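Local atomic coordinates of ribosome inactivating type 1 protein (Iris hollandica, PDB entry 3MVG), a protein that belongs to the type 1 ribosome-inactivating proteins, single-chain plant proteins that lack the lectin chain found in type 2 members of the family. Residues W201-T206 against Q218-Q223; V230-V235 against R239-L244. One frame throughout, in Å; residues are numbered along the deposited sequence.

Interaction 1 (W201-T206 against Q218-Q223)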
# COMPACT_ATOMS: atom_id res chain seq x y z
N TRP A 201 7.78 -15.87 4.08
CA TRP A 201 8.64 -14.78 4.51
C TRP A 201 10.11 -15.16 4.59
O TRP A 201 10.96 -14.45 4.07
CB TRP A 201 8.17 -14.19 5.83
CG TRP A 201 9.00 -13.02 6.28
CD1 TRP A 201 9.18 -11.83 5.62
CD2 TRP A 201 9.78 -12.94 7.47
NE1 TRP A 201 10.01 -11.01 6.35
CE2 TRP A 201 10.39 -11.68 7.49
CE3 TRP A 201 10.00 -13.82 8.54
CZ2 TRP A 201 11.20 -11.26 8.54
CZ3 TRP A 201 10.80 -13.41 9.58
CH2 TRP A 201 11.40 -12.14 9.58
N GLN A 202 10.41 -16.29 5.24
CA GLN A 202 11.80 -16.74 5.32
C GLN A 202 12.37 -17.03 3.93
O GLN A 202 13.48 -16.60 3.61
CB GLN A 202 11.96 -17.95 6.26
CG GLN A 202 13.35 -18.57 6.15
CD GLN A 202 13.70 -19.55 7.25
OE1 GLN A 202 14.73 -20.21 7.18
NE2 GLN A 202 12.87 -19.61 8.28
N THR A 203 11.60 -17.73 3.10
CA THR A 203 12.04 -18.09 1.77
C THR A 203 12.37 -16.85 0.94
O THR A 203 13.43 -16.77 0.32
CB THR A 203 11.00 -18.98 1.06
OG1 THR A 203 10.90 -20.22 1.77
CG2 THR A 203 11.40 -19.26 -0.38
N LEU A 204 11.46 -15.87 0.95
CA LEU A 204 11.68 -14.64 0.22
C LEU A 204 12.89 -13.88 0.78
O LEU A 204 13.71 -13.35 0.02
CB LEU A 204 10.43 -13.75 0.24
CG LEU A 204 9.24 -14.24 -0.61
CD1 LEU A 204 7.95 -13.55 -0.19
CD2 LEU A 204 9.49 -14.04 -2.11
N SER A 205 13.00 -13.85 2.11
CA SER A 205 14.10 -13.15 2.78
C SER A 205 15.44 -13.73 2.34
O SER A 205 16.37 -12.98 2.01
CB SER A 205 13.99 -13.28 4.30
OG SER A 205 12.91 -12.49 4.82
N THR A 206 15.53 -15.05 2.35
CA THR A 206 16.75 -15.76 1.95
C THR A 206 17.07 -15.52 0.47
O THR A 206 18.23 -15.21 0.13
CB THR A 206 16.64 -17.24 2.29
OG1 THR A 206 16.61 -17.37 3.71
CG2 THR A 206 17.83 -18.04 1.73
N GLN A 218 16.50 -19.30 -6.70
CA GLN A 218 15.33 -20.17 -6.71
C GLN A 218 14.06 -19.32 -6.71
O GLN A 218 13.65 -18.81 -5.66
CB GLN A 218 15.35 -21.12 -5.50
CG GLN A 218 16.48 -22.14 -5.51
CD GLN A 218 16.42 -23.10 -6.69
OE1 GLN A 218 15.34 -23.49 -7.16
NE2 GLN A 218 17.59 -23.49 -7.18
N PRO A 219 13.45 -19.14 -7.89
CA PRO A 219 12.18 -18.40 -7.96
C PRO A 219 11.12 -18.96 -7.01
O PRO A 219 11.05 -20.16 -6.78
CB PRO A 219 11.78 -18.57 -9.43
CG PRO A 219 13.10 -18.63 -10.15
CD PRO A 219 13.99 -19.42 -9.23
N VAL A 220 10.32 -18.05 -6.46
CA VAL A 220 9.36 -18.38 -5.41
C VAL A 220 7.94 -18.31 -5.95
O VAL A 220 7.46 -17.23 -6.32
CB VAL A 220 9.52 -17.42 -4.19
CG1 VAL A 220 8.54 -17.79 -3.08
CG2 VAL A 220 10.95 -17.43 -3.67
N LYS A 221 7.27 -19.45 -6.00
CA LYS A 221 5.87 -19.48 -6.41
C LYS A 221 4.97 -19.10 -5.24
O LYS A 221 5.13 -19.63 -4.13
CB LYS A 221 5.49 -20.85 -6.96
CG LYS A 221 4.07 -20.92 -7.50
CD LYS A 221 3.68 -22.34 -7.93
CE LYS A 221 3.56 -23.28 -6.74
NZ LYS A 221 2.29 -23.14 -6.00
N LEU A 222 4.03 -18.20 -5.50
CA LEU A 222 3.06 -17.76 -4.49
C LEU A 222 1.64 -17.92 -5.00
O LEU A 222 1.35 -17.61 -6.15
CB LEU A 222 3.28 -16.28 -4.14
CG LEU A 222 4.59 -15.86 -3.46
CD1 LEU A 222 4.61 -14.35 -3.33
CD2 LEU A 222 4.75 -16.52 -2.10
N GLN A 223 0.77 -18.40 -4.12
CA GLN A 223 -0.66 -18.39 -4.41
C GLN A 223 -1.19 -16.97 -4.35
O GLN A 223 -0.84 -16.21 -3.44
CB GLN A 223 -1.43 -19.23 -3.39
CG GLN A 223 -0.99 -20.67 -3.31
CD GLN A 223 -1.31 -21.48 -4.55
OE1 GLN A 223 -2.34 -21.28 -5.21
NE2 GLN A 223 -0.44 -22.42 -4.87
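Thr203 and Leu204 meet Val220 through aliphatic groups, and the one aromatic ring in the two segments, that of Trp201, lies a turn back on the helix. One face of this indole carries Ser205 OG, 3.6 Å above the plane and displaced toward the rim. Phe165 meets the ring with planes about 75° apart, and Arg164 makes a cation-pi contact with it. At its edge, Trp201 NE1 is hydrogen-bonded to Leu246 O.

Ser205 OG also donates to Trp201 O at 2.9 Å. The hydroxyl stands above the carbonyl plane, 40° out of it, while Ser205 N bonds the same oxygen from the opposite face. Two donors thus grip this oxygen.

The contact between helix and strand is purely apolar. Val220 points toward the helix and offers its whole isopropyl group. Leu204 CD2 nestles against it, 4.0 Å from Val220 CB and about as far from both methyls. Thr203 CG2 comes in beside it, 3.8 Å from Val220 CG2. In Thr203 this methyl is anti to the backbone N, and chi1 of -65° sets OG1 beside that N; the methyl is therefore the branch turned to the valine. Leu222 faces the same way but stays looser, with its CD1 4.7 Å from Leu204 CD1. Leu204 and Val220 are buried, whereas Thr203 lies at the exposed margin.

This is alpha/beta packing: helix 201-210 lies over one face of the two-stranded antiparallel sheet in the C-terminal part of the ribosome-inactivating protein fold.

Interaction 2 (V230-V235 against R239-L244)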
# COMPACT_ATOMS: atom_id res chain seq x y z
N VAL A 230 1.44 -16.74 -8.92
CA VAL A 230 2.46 -15.95 -9.59
C VAL A 230 3.83 -16.45 -9.14
O VAL A 230 3.95 -17.20 -8.16
CB VAL A 230 2.31 -14.43 -9.29
CG1 VAL A 230 0.95 -13.90 -9.77
CG2 VAL A 230 2.53 -14.13 -7.81
N VAL A 231 4.87 -16.04 -9.85
CA VAL A 231 6.23 -16.43 -9.48
C VAL A 231 7.06 -15.17 -9.26
O VAL A 231 7.07 -14.26 -10.10
CB VAL A 231 6.88 -17.33 -10.56
CG1 VAL A 231 8.32 -17.68 -10.18
CG2 VAL A 231 6.04 -18.60 -10.78
N ILE A 232 7.74 -15.13 -8.12
CA ILE A 232 8.65 -14.03 -7.78
C ILE A 232 10.07 -14.48 -8.09
O ILE A 232 10.57 -15.43 -7.48
CB ILE A 232 8.53 -13.64 -6.29
CG1 ILE A 232 7.06 -13.48 -5.85
CG2 ILE A 232 9.36 -12.39 -5.98
CD1 ILE A 232 6.25 -12.45 -6.62
N SER A 233 10.73 -13.79 -9.02
CA SER A 233 12.02 -14.25 -9.55
C SER A 233 13.17 -13.28 -9.31
O SER A 233 14.31 -13.57 -9.65
CB SER A 233 11.90 -14.50 -11.06
OG SER A 233 10.98 -15.54 -11.32
N ASP A 234 12.88 -12.12 -8.74
CA ASP A 234 13.92 -11.13 -8.51
C ASP A 234 13.62 -10.23 -7.31
O ASP A 234 12.48 -10.19 -6.82
CB ASP A 234 14.20 -10.31 -9.78
CG ASP A 234 12.99 -9.57 -10.29
OD1 ASP A 234 12.51 -9.89 -11.39
OD2 ASP A 234 12.51 -8.66 -9.59
N VAL A 235 14.64 -9.53 -6.84
CA VAL A 235 14.51 -8.69 -5.66
C VAL A 235 13.51 -7.56 -5.85
O VAL A 235 12.71 -7.28 -4.96
CB VAL A 235 15.85 -8.08 -5.25
CG1 VAL A 235 15.64 -7.19 -4.05
CG2 VAL A 235 16.86 -9.17 -4.95
N ARG A 239 10.33 -6.70 -3.47
CA ARG A 239 10.15 -5.40 -2.81
C ARG A 239 8.88 -4.70 -3.28
O ARG A 239 8.16 -4.10 -2.48
CB ARG A 239 11.38 -4.52 -3.05
CG ARG A 239 11.42 -3.25 -2.18
CD ARG A 239 12.68 -2.40 -2.42
NE ARG A 239 12.72 -1.99 -3.82
CZ ARG A 239 13.64 -2.36 -4.70
NH1 ARG A 239 14.70 -3.09 -4.33
NH2 ARG A 239 13.51 -1.97 -5.95
N THR A 240 8.59 -4.78 -4.58
CA THR A 240 7.51 -3.99 -5.19
C THR A 240 6.14 -4.67 -5.11
O THR A 240 5.16 -4.05 -4.70
CB THR A 240 7.83 -3.68 -6.67
OG1 THR A 240 9.06 -2.95 -6.73
CG2 THR A 240 6.74 -2.84 -7.31
N PHE A 241 6.08 -5.93 -5.54
CA PHE A 241 4.82 -6.66 -5.59
C PHE A 241 4.43 -7.21 -4.22
O PHE A 241 3.31 -7.01 -3.77
CB PHE A 241 4.93 -7.79 -6.63
CG PHE A 241 3.70 -8.64 -6.75
CD1 PHE A 241 2.68 -8.30 -7.64
CD2 PHE A 241 3.56 -9.79 -5.99
CE1 PHE A 241 1.54 -9.09 -7.75
CE2 PHE A 241 2.42 -10.59 -6.10
CZ PHE A 241 1.41 -10.23 -6.98
N CYS A 242 5.35 -7.89 -3.56
CA CYS A 242 5.07 -8.46 -2.24
C CYS A 242 5.11 -7.41 -1.14
O CYS A 242 4.58 -7.62 -0.05
CB CYS A 242 6.07 -9.57 -1.89
SG CYS A 242 6.15 -10.93 -3.06
N GLY A 243 5.77 -6.29 -1.41
CA GLY A 243 6.01 -5.30 -0.36
C GLY A 243 6.88 -5.85 0.75
O GLY A 243 6.77 -5.45 1.90
N LEU A 244 7.79 -6.78 0.41
CA LEU A 244 8.70 -7.33 1.41
C LEU A 244 9.47 -6.18 2.05
O LEU A 244 10.13 -5.41 1.35
CB LEU A 244 9.64 -8.35 0.76
CG LEU A 244 10.66 -9.02 1.68
CD1 LEU A 244 9.98 -9.84 2.76
CD2 LEU A 244 11.58 -9.89 0.83
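Val230 and Ile232 pack against Phe241 and Cys242, while Val235 O accepts a backbone hydrogen bond from Arg239 N where strand 229-234 runs straight into helix 235-240. The motif is a strand-to-helix junction with Asp234 as N-cap. Residues 239-244 turn back along the strand, and Gly243 is the first residue there to leave helical angles, with positive phi.

The apolar contacts come first. Phe241 CG is anti to the backbone N (chi1 178°), which extends the ring along the strand. Val230 CG2 lies 3.9 Å from Phe241 CE2. Ile232 CD1 is 3.8 Å from Phe241 CD2. Both methyls meet the ring obliquely, at these two adjacent carbons. The Phe241 side chain is also about 4 Å from a bound glycerol and a sulfate ion, both probably from the crystallisation liquor.

The polar contacts begin at the helix start. Asp234 OD2 accepts from Lys237 N, and its OD1 forms a salt bridge with Arg215. The bond from Arg239 N to Val235 O is a helical backbone hydrogen bond of 2.9 Å, nearly straight, 165° at the hydrogen. The Arg239 chain is extended up to CD and then bends at chi3. Its NE is hydrogen-bonded to Asn175 OD1 of the second subunit, which places Arg239 at the subunit interface, while NH1 bonds His34 O of its own chain.

The sulfur contact is made by Cys242, whose SG lies against the isoleucine. It sits beside the outer bond of that side chain, 3.9 Å from both Ile232 CG1 and Ile232 CD1.

The two interactions follow each other along the chain, interaction 1 closing before interaction 2 opens, and their centres are 8 Å apart. They share the two-stranded antiparallel sheet: 218-223 lies on one strand and 230-235 on its neighbour. Backbone bonds join the strands, with Val220 O 2.8 Å from Ile232 N and Leu222 N 2.8 Å from Val230 O. Side chains also link the contacts. Leu222 CD1 packs on Ile232 CG1, and Leu244 CD1 reaches Trp201 CD1. Helix 201-210, the hairpin and the short helix 235-240 therefore form one packed unit; the centres of the two contacts lie about 18 and 19 Å from the centre of the chain.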